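Local coordinates for protein alpha-1,2-Mannosidase (Trichoderma reesei, PDB 1HCU) that probably trims alpha-1,2-linked mannose residues from high-mannose N-glycans, as a calcium-dependent glycosyl hydrolase of family 47, at residues A16-A21 and L413-L418; H264-W269 and I321-Q326. All coordinates share one frame; numbering follows the deposited sequence.

Overall arrangement
Helix 13-33, near the modelled N terminus, carries residues 16-21, which meet residues 413-418 of helix 408-425 almost four hundred positions later. Contact 1 thus closes a very long loop and joins an early helix to a late one in the helical barrel of family 47. Contact 2 is nested inside that loop: residues 264-269 on helix 263-280 meet residues 321-326, which span the end of helix 312-323 and the turn into helix 326-344, closing a shorter loop that includes strands 292-297 and 300-306. The centres of contact 1 and contact 2 lie 31 Å apart and their nearest atoms about 16 Å. Contact 1 pairs helices 13-33 and 408-425, contact 2 helices 263-280 and 312-323.

Contact 1. Residues A16-A21 and L413-L418; sequences AAAVKA and LAWEAL
Ala-18 and Val-19 of helix 13-33 meet Trp-415 and Leu-418 of helix 408-425 through two apolar contacts, with no hydrogen bond between the segments. In the aromatic one, CB of Ala-18 lies at the edge of the indole, near its plane, 3.8 Å from CH2 of Trp-415. With CG anti to its backbone N (chi1 -180°), Trp-415 stretches the six-membered ring across to the methyl group. The same indole makes a cation-pi contact with Arg-15, one turn before Val-19.

The aliphatic contact is made by the next residue of helix 13-33 and, nearly a turn on in helix 408-425, by Leu-418: CG2 of Val-19 touches CD2 of Leu-418 at 3.7 Å. The two branched side chains meet at a slant and are both buried. The nearest CA atoms, those of Val-19 and Leu-418, are 8.1 Å apart, and side chains alone bridge the two segments. Tyr-462 of helix 451-465 also packs on Val-19, while Leu-395 of helix 393-405 touches Ala-417. An alanine methyl on an indole edge and a valine-leucine pair thus join an N-terminal helix to a C-terminal one within the (alpha/alpha)7 barrel of family 47.

Contact 2. Residues H264-W269 and I321-Q326; sequences HYKDRW and ILLNEQ
Leu-323 points its side chain at helix 263-280 and divides its two methyl groups between Lys-266 and Trp-269. CD2 of Leu-323 meets the aliphatic part of Lys-266, 3.6 Å from CD and 3.9 Å from CG, the two side chains lying askew to each other. The lysine leaves its backbone with CG anti to N (chi1 169°), then bends at chi2 and chi3, which presents its methylenes to the leucine and carries the ammonium group to the carboxylate of Asp-267. There NZ of Lys-266 forms a salt bridge with OD1 of Asp-267 at 3.3 Å, so one side chain serves an apolar contact and a charged one.

The other methyl, CD1 of Leu-323, approaches CZ3 of Trp-269 obliquely at 4.2 Å. Indole and leucine run past each other in opposite directions, and the tryptophan, the buried member of the trio, reaches out through a CG anti to its backbone N (chi1 -174°). Just beyond Leu-323, Asn-324, with positive phi and two bonds back into the last turn, makes a Schellman motif; Glu-325 is the N-cap of helix 326-344.

Tyr-328 of that next helix stacks edge-to-face with Trp-269. The last turn of helix 312-323 and the first turn of helix 326-344 thus both pack on helix 263-280, with helix 245-257 alongside, its Ile-252 on Trp-269, Tyr-255 on Lys-266 and Leu-256 on Leu-322.

Contact 1. Residues A16-A21 and L413-L418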
loop_
_atom_site.group_PDB
_atom_site.type_symbol
_atom_site.label_atom_id
_atom_site.label_comp_id
_atom_site.label_asym_id
_atom_site.label_seq_id
_atom_site.Cartn_x
_atom_site.Cartn_y
_atom_site.Cartn_z
ATOM N N ALA A 16 -17.480 9.860 9.090
ATOM C CA ALA A 16 -16.162 9.769 9.716
ATOM C C ALA A 16 -16.244 9.087 11.078
ATOM O O ALA A 16 -15.370 8.294 11.434
ATOM C CB ALA A 16 -15.549 11.173 9.865
ATOM N N ALA A 17 -17.292 9.401 11.836
ATOM C CA ALA A 17 -17.487 8.812 13.153
ATOM C C ALA A 17 -17.640 7.299 13.040
ATOM O O ALA A 17 -17.100 6.558 13.868
ATOM C CB ALA A 17 -18.725 9.422 13.834
ATOM N N ALA A 18 -18.363 6.837 12.016
ATOM C CA ALA A 18 -18.554 5.400 11.827
ATOM C C ALA A 18 -17.217 4.682 11.620
ATOM O O ALA A 18 -16.970 3.624 12.213
ATOM C CB ALA A 18 -19.480 5.137 10.645
ATOM N N VAL A 19 -16.351 5.261 10.791
ATOM C CA VAL A 19 -15.043 4.663 10.526
ATOM C C VAL A 19 -14.215 4.670 11.812
ATOM O O VAL A 19 -13.542 3.694 12.147
ATOM C CB VAL A 19 -14.294 5.443 9.422
ATOM C CG1 VAL A 19 -12.942 4.795 9.140
ATOM C CG2 VAL A 19 -15.142 5.477 8.164
ATOM N N LYS A 20 -14.288 5.778 12.540
ATOM C CA LYS A 20 -13.565 5.901 13.793
ATOM C C LYS A 20 -14.072 4.824 14.761
ATOM O O LYS A 20 -13.291 4.223 15.500
ATOM C CB LYS A 20 -13.765 7.305 14.362
ATOM C CG LYS A 20 -12.926 7.589 15.582
ATOM C CD LYS A 20 -13.020 9.046 16.005
ATOM C CE LYS A 20 -12.188 9.263 17.256
ATOM N NZ LYS A 20 -12.182 10.674 17.703
ATOM N N ALA A 21 -15.376 4.558 14.727
ATOM C CA ALA A 21 -15.977 3.539 15.586
ATOM C C ALA A 21 -15.483 2.134 15.212
ATOM O O ALA A 21 -15.257 1.299 16.094
ATOM C CB ALA A 21 -17.511 3.609 15.492
ATOM N N LEU A 413 -19.348 6.553 -3.022
ATOM C CA LEU A 413 -18.824 5.266 -3.457
ATOM C C LEU A 413 -17.997 4.642 -2.338
ATOM O O LEU A 413 -18.156 3.463 -2.030
ATOM C CB LEU A 413 -17.970 5.434 -4.717
ATOM C CG LEU A 413 -18.731 5.987 -5.922
ATOM C CD1 LEU A 413 -17.775 6.134 -7.092
ATOM C CD2 LEU A 413 -19.897 5.063 -6.277
ATOM N N ALA A 414 -17.127 5.440 -1.725
ATOM C CA ALA A 414 -16.286 4.960 -0.630
ATOM C C ALA A 414 -17.158 4.456 0.515
ATOM O O ALA A 414 -16.876 3.412 1.117
ATOM C CB ALA A 414 -15.376 6.078 -0.134
ATOM N N TRP A 415 -18.219 5.207 0.802
ATOM C CA TRP A 415 -19.154 4.866 1.867
ATOM C C TRP A 415 -19.810 3.531 1.543
ATOM O O TRP A 415 -19.979 2.681 2.419
ATOM C CB TRP A 415 -20.223 5.959 2.003
ATOM C CG TRP A 415 -21.224 5.693 3.079
ATOM C CD1 TRP A 415 -22.581 5.630 2.939
ATOM C CD2 TRP A 415 -20.953 5.446 4.465
ATOM N NE1 TRP A 415 -23.171 5.359 4.149
ATOM C CE2 TRP A 415 -22.196 5.241 5.103
ATOM C CE3 TRP A 415 -19.780 5.378 5.231
ATOM C CZ2 TRP A 415 -22.301 4.974 6.472
ATOM C CZ3 TRP A 415 -19.884 5.113 6.595
ATOM C CH2 TRP A 415 -21.137 4.913 7.200
ATOM N N GLU A 416 -20.183 3.344 0.282
ATOM C CA GLU A 416 -20.791 2.088 -0.127
ATOM C C GLU A 416 -19.762 0.981 0.063
ATOM O O GLU A 416 -20.116 -0.142 0.430
ATOM C CB GLU A 416 -21.235 2.148 -1.591
ATOM C CG GLU A 416 -22.464 3.010 -1.838
ATOM C CD GLU A 416 -22.697 3.284 -3.318
ATOM O OE1 GLU A 416 -22.489 2.357 -4.135
ATOM O OE2 GLU A 416 -23.094 4.422 -3.660
ATOM N N ALA A 417 -18.490 1.308 -0.177
ATOM C CA ALA A 417 -17.403 0.343 -0.023
ATOM C C ALA A 417 -17.188 -0.022 1.453
ATOM O O ALA A 417 -17.156 -1.208 1.793
ATOM C CB ALA A 417 -16.107 0.891 -0.636
ATOM N N LEU A 418 -17.052 0.981 2.325
ATOM C CA LEU A 418 -16.864 0.705 3.751
ATOM C C LEU A 418 -18.057 -0.096 4.281
ATOM O O LEU A 418 -17.871 -1.105 4.954
ATOM C CB LEU A 418 -16.717 1.998 4.583
ATOM C CG LEU A 418 -16.634 1.723 6.107
ATOM C CD1 LEU A 418 -15.184 1.622 6.559
ATOM C CD2 LEU A 418 -17.343 2.807 6.890
#

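Contact 2. Residues H264-W269 and I321-Q326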
loop_
_atom_site.group_PDB
_atom_site.type_symbol
_atom_site.label_atom_id
_atom_site.label_comp_id
_atom_site.label_asym_id
_atom_site.label_seq_id
_atom_site.Cartn_x
_atom_site.Cartn_y
_atom_site.Cartn_z
ATOM N N HIS A 264 14.591 12.808 -11.809
ATOM C CA HIS A 264 14.832 11.709 -12.735
ATOM C C HIS A 264 13.852 10.568 -12.470
ATOM O O HIS A 264 13.465 9.851 -13.388
ATOM C CB HIS A 264 16.270 11.191 -12.617
ATOM C CG HIS A 264 16.643 10.230 -13.700
ATOM N ND1 HIS A 264 17.147 8.973 -13.442
ATOM C CD2 HIS A 264 16.561 10.334 -15.046
ATOM C CE1 HIS A 264 17.358 8.342 -14.584
ATOM N NE2 HIS A 264 17.010 9.146 -15.572
ATOM N N TYR A 265 13.468 10.407 -11.203
ATOM C CA TYR A 265 12.507 9.376 -10.795
ATOM C C TYR A 265 11.180 9.703 -11.478
ATOM O O TYR A 265 10.468 8.817 -11.952
ATOM C CB TYR A 265 12.312 9.395 -9.277
ATOM C CG TYR A 265 13.384 8.687 -8.464
ATOM C CD1 TYR A 265 13.027 7.800 -7.445
ATOM C CD2 TYR A 265 14.742 8.899 -8.703
ATOM C CE1 TYR A 265 13.988 7.141 -6.685
ATOM C CE2 TYR A 265 15.720 8.239 -7.944
ATOM C CZ TYR A 265 15.329 7.363 -6.940
ATOM O OH TYR A 265 16.269 6.687 -6.193
ATOM N N LYS A 266 10.875 10.997 -11.517
ATOM C CA LYS A 266 9.661 11.509 -12.140
ATOM C C LYS A 266 9.626 11.146 -13.625
ATOM O O LYS A 266 8.582 10.750 -14.146
ATOM C CB LYS A 266 9.596 13.032 -11.993
ATOM C CG LYS A 266 8.508 13.666 -12.834
ATOM C CD LYS A 266 8.898 15.052 -13.317
ATOM C CE LYS A 266 10.125 15.007 -14.199
ATOM N NZ LYS A 266 10.445 16.334 -14.789
ATOM N N ASP A 267 10.764 11.290 -14.306
ATOM C CA ASP A 267 10.839 10.951 -15.729
ATOM C C ASP A 267 10.602 9.462 -15.965
ATOM O O ASP A 267 9.929 9.087 -16.924
ATOM C CB ASP A 267 12.195 11.357 -16.325
ATOM C CG ASP A 267 12.313 12.861 -16.567
ATOM O OD1 ASP A 267 11.294 13.582 -16.448
ATOM O OD2 ASP A 267 13.434 13.320 -16.889
ATOM N N ARG A 268 11.148 8.609 -15.100
ATOM C CA ARG A 268 10.957 7.168 -15.266
ATOM C C ARG A 268 9.483 6.786 -15.056
ATOM O O ARG A 268 8.986 5.830 -15.663
ATOM C CB ARG A 268 11.863 6.385 -14.302
ATOM C CG ARG A 268 13.359 6.578 -14.562
ATOM C CD ARG A 268 13.753 6.190 -15.993
ATOM N NE ARG A 268 13.414 4.807 -16.302
ATOM C CZ ARG A 268 13.676 4.201 -17.457
ATOM N NH1 ARG A 268 14.288 4.857 -18.438
ATOM N NH2 ARG A 268 13.323 2.931 -17.629
ATOM N N TRP A 269 8.796 7.544 -14.205
ATOM C CA TRP A 269 7.378 7.320 -13.923
ATOM C C TRP A 269 6.534 7.681 -15.154
ATOM O O TRP A 269 5.630 6.935 -15.547
ATOM C CB TRP A 269 6.928 8.201 -12.746
ATOM C CG TRP A 269 5.515 7.934 -12.303
ATOM C CD1 TRP A 269 5.101 6.955 -11.454
ATOM C CD2 TRP A 269 4.329 8.595 -12.763
ATOM N NE1 TRP A 269 3.732 6.951 -11.360
ATOM C CE2 TRP A 269 3.229 7.947 -12.153
ATOM C CE3 TRP A 269 4.087 9.666 -13.633
ATOM C CZ2 TRP A 269 1.901 8.333 -12.386
ATOM C CZ3 TRP A 269 2.760 10.051 -13.864
ATOM C CH2 TRP A 269 1.687 9.383 -13.242
ATOM N N ILE A 321 -1.579 15.494 -10.354
ATOM C CA ILE A 321 -1.562 16.668 -9.487
ATOM C C ILE A 321 -0.161 17.278 -9.509
ATOM O O ILE A 321 0.009 18.434 -9.875
ATOM C CB ILE A 321 -1.913 16.292 -8.029
ATOM C CG1 ILE A 321 -3.358 15.815 -7.951
ATOM C CG2 ILE A 321 -1.730 17.491 -7.107
ATOM C CD1 ILE A 321 -3.739 15.320 -6.591
ATOM N N LEU A 322 0.835 16.483 -9.125
ATOM C CA LEU A 322 2.223 16.935 -9.092
ATOM C C LEU A 322 2.751 17.431 -10.432
ATOM O O LEU A 322 3.651 18.265 -10.470
ATOM C CB LEU A 322 3.133 15.814 -8.590
ATOM C CG LEU A 322 3.319 15.577 -7.087
ATOM C CD1 LEU A 322 2.044 15.850 -6.330
ATOM C CD2 LEU A 322 3.781 14.137 -6.870
ATOM N N LEU A 323 2.207 16.930 -11.534
ATOM C CA LEU A 323 2.693 17.355 -12.846
ATOM C C LEU A 323 1.755 18.275 -13.608
ATOM O O LEU A 323 2.061 18.664 -14.730
ATOM C CB LEU A 323 2.995 16.132 -13.711
ATOM C CG LEU A 323 4.107 15.242 -13.172
ATOM C CD1 LEU A 323 4.174 13.969 -13.977
ATOM C CD2 LEU A 323 5.433 16.005 -13.212
ATOM N N ASN A 324 0.625 18.628 -13.000
ATOM C CA ASN A 324 -0.361 19.489 -13.655
ATOM C C ASN A 324 -0.780 18.930 -15.012
ATOM O O ASN A 324 -0.988 19.683 -15.961
ATOM C CB ASN A 324 0.179 20.909 -13.854
ATOM C CG ASN A 324 0.358 21.658 -12.547
ATOM O OD1 ASN A 324 -0.588 21.833 -11.776
ATOM N ND2 ASN A 324 1.580 22.113 -12.293
ATOM N N GLU A 325 -0.897 17.607 -15.092
ATOM C CA GLU A 325 -1.298 16.923 -16.318
ATOM C C GLU A 325 -2.658 16.253 -16.171
ATOM O O GLU A 325 -2.770 15.195 -15.560
ATOM C CB GLU A 325 -0.265 15.853 -16.689
ATOM C CG GLU A 325 1.023 16.389 -17.268
ATOM C CD GLU A 325 0.801 17.128 -18.574
ATOM O OE1 GLU A 325 0.024 16.627 -19.423
ATOM O OE2 GLU A 325 1.409 18.203 -18.753
ATOM N N GLN A 326 -3.681 16.863 -16.752
ATOM C CA GLN A 326 -5.047 16.339 -16.698
ATOM C C GLN A 326 -5.172 14.899 -17.187
ATOM O O GLN A 326 -5.984 14.133 -16.665
ATOM C CB GLN A 326 -5.981 17.217 -17.539
ATOM C CG GLN A 326 -6.943 18.082 -16.742
ATOM C CD GLN A 326 -7.819 17.291 -15.791
ATOM O OE1 GLN A 326 -8.338 16.243 -16.138
ATOM N NE2 GLN A 326 -8.001 17.806 -14.595
#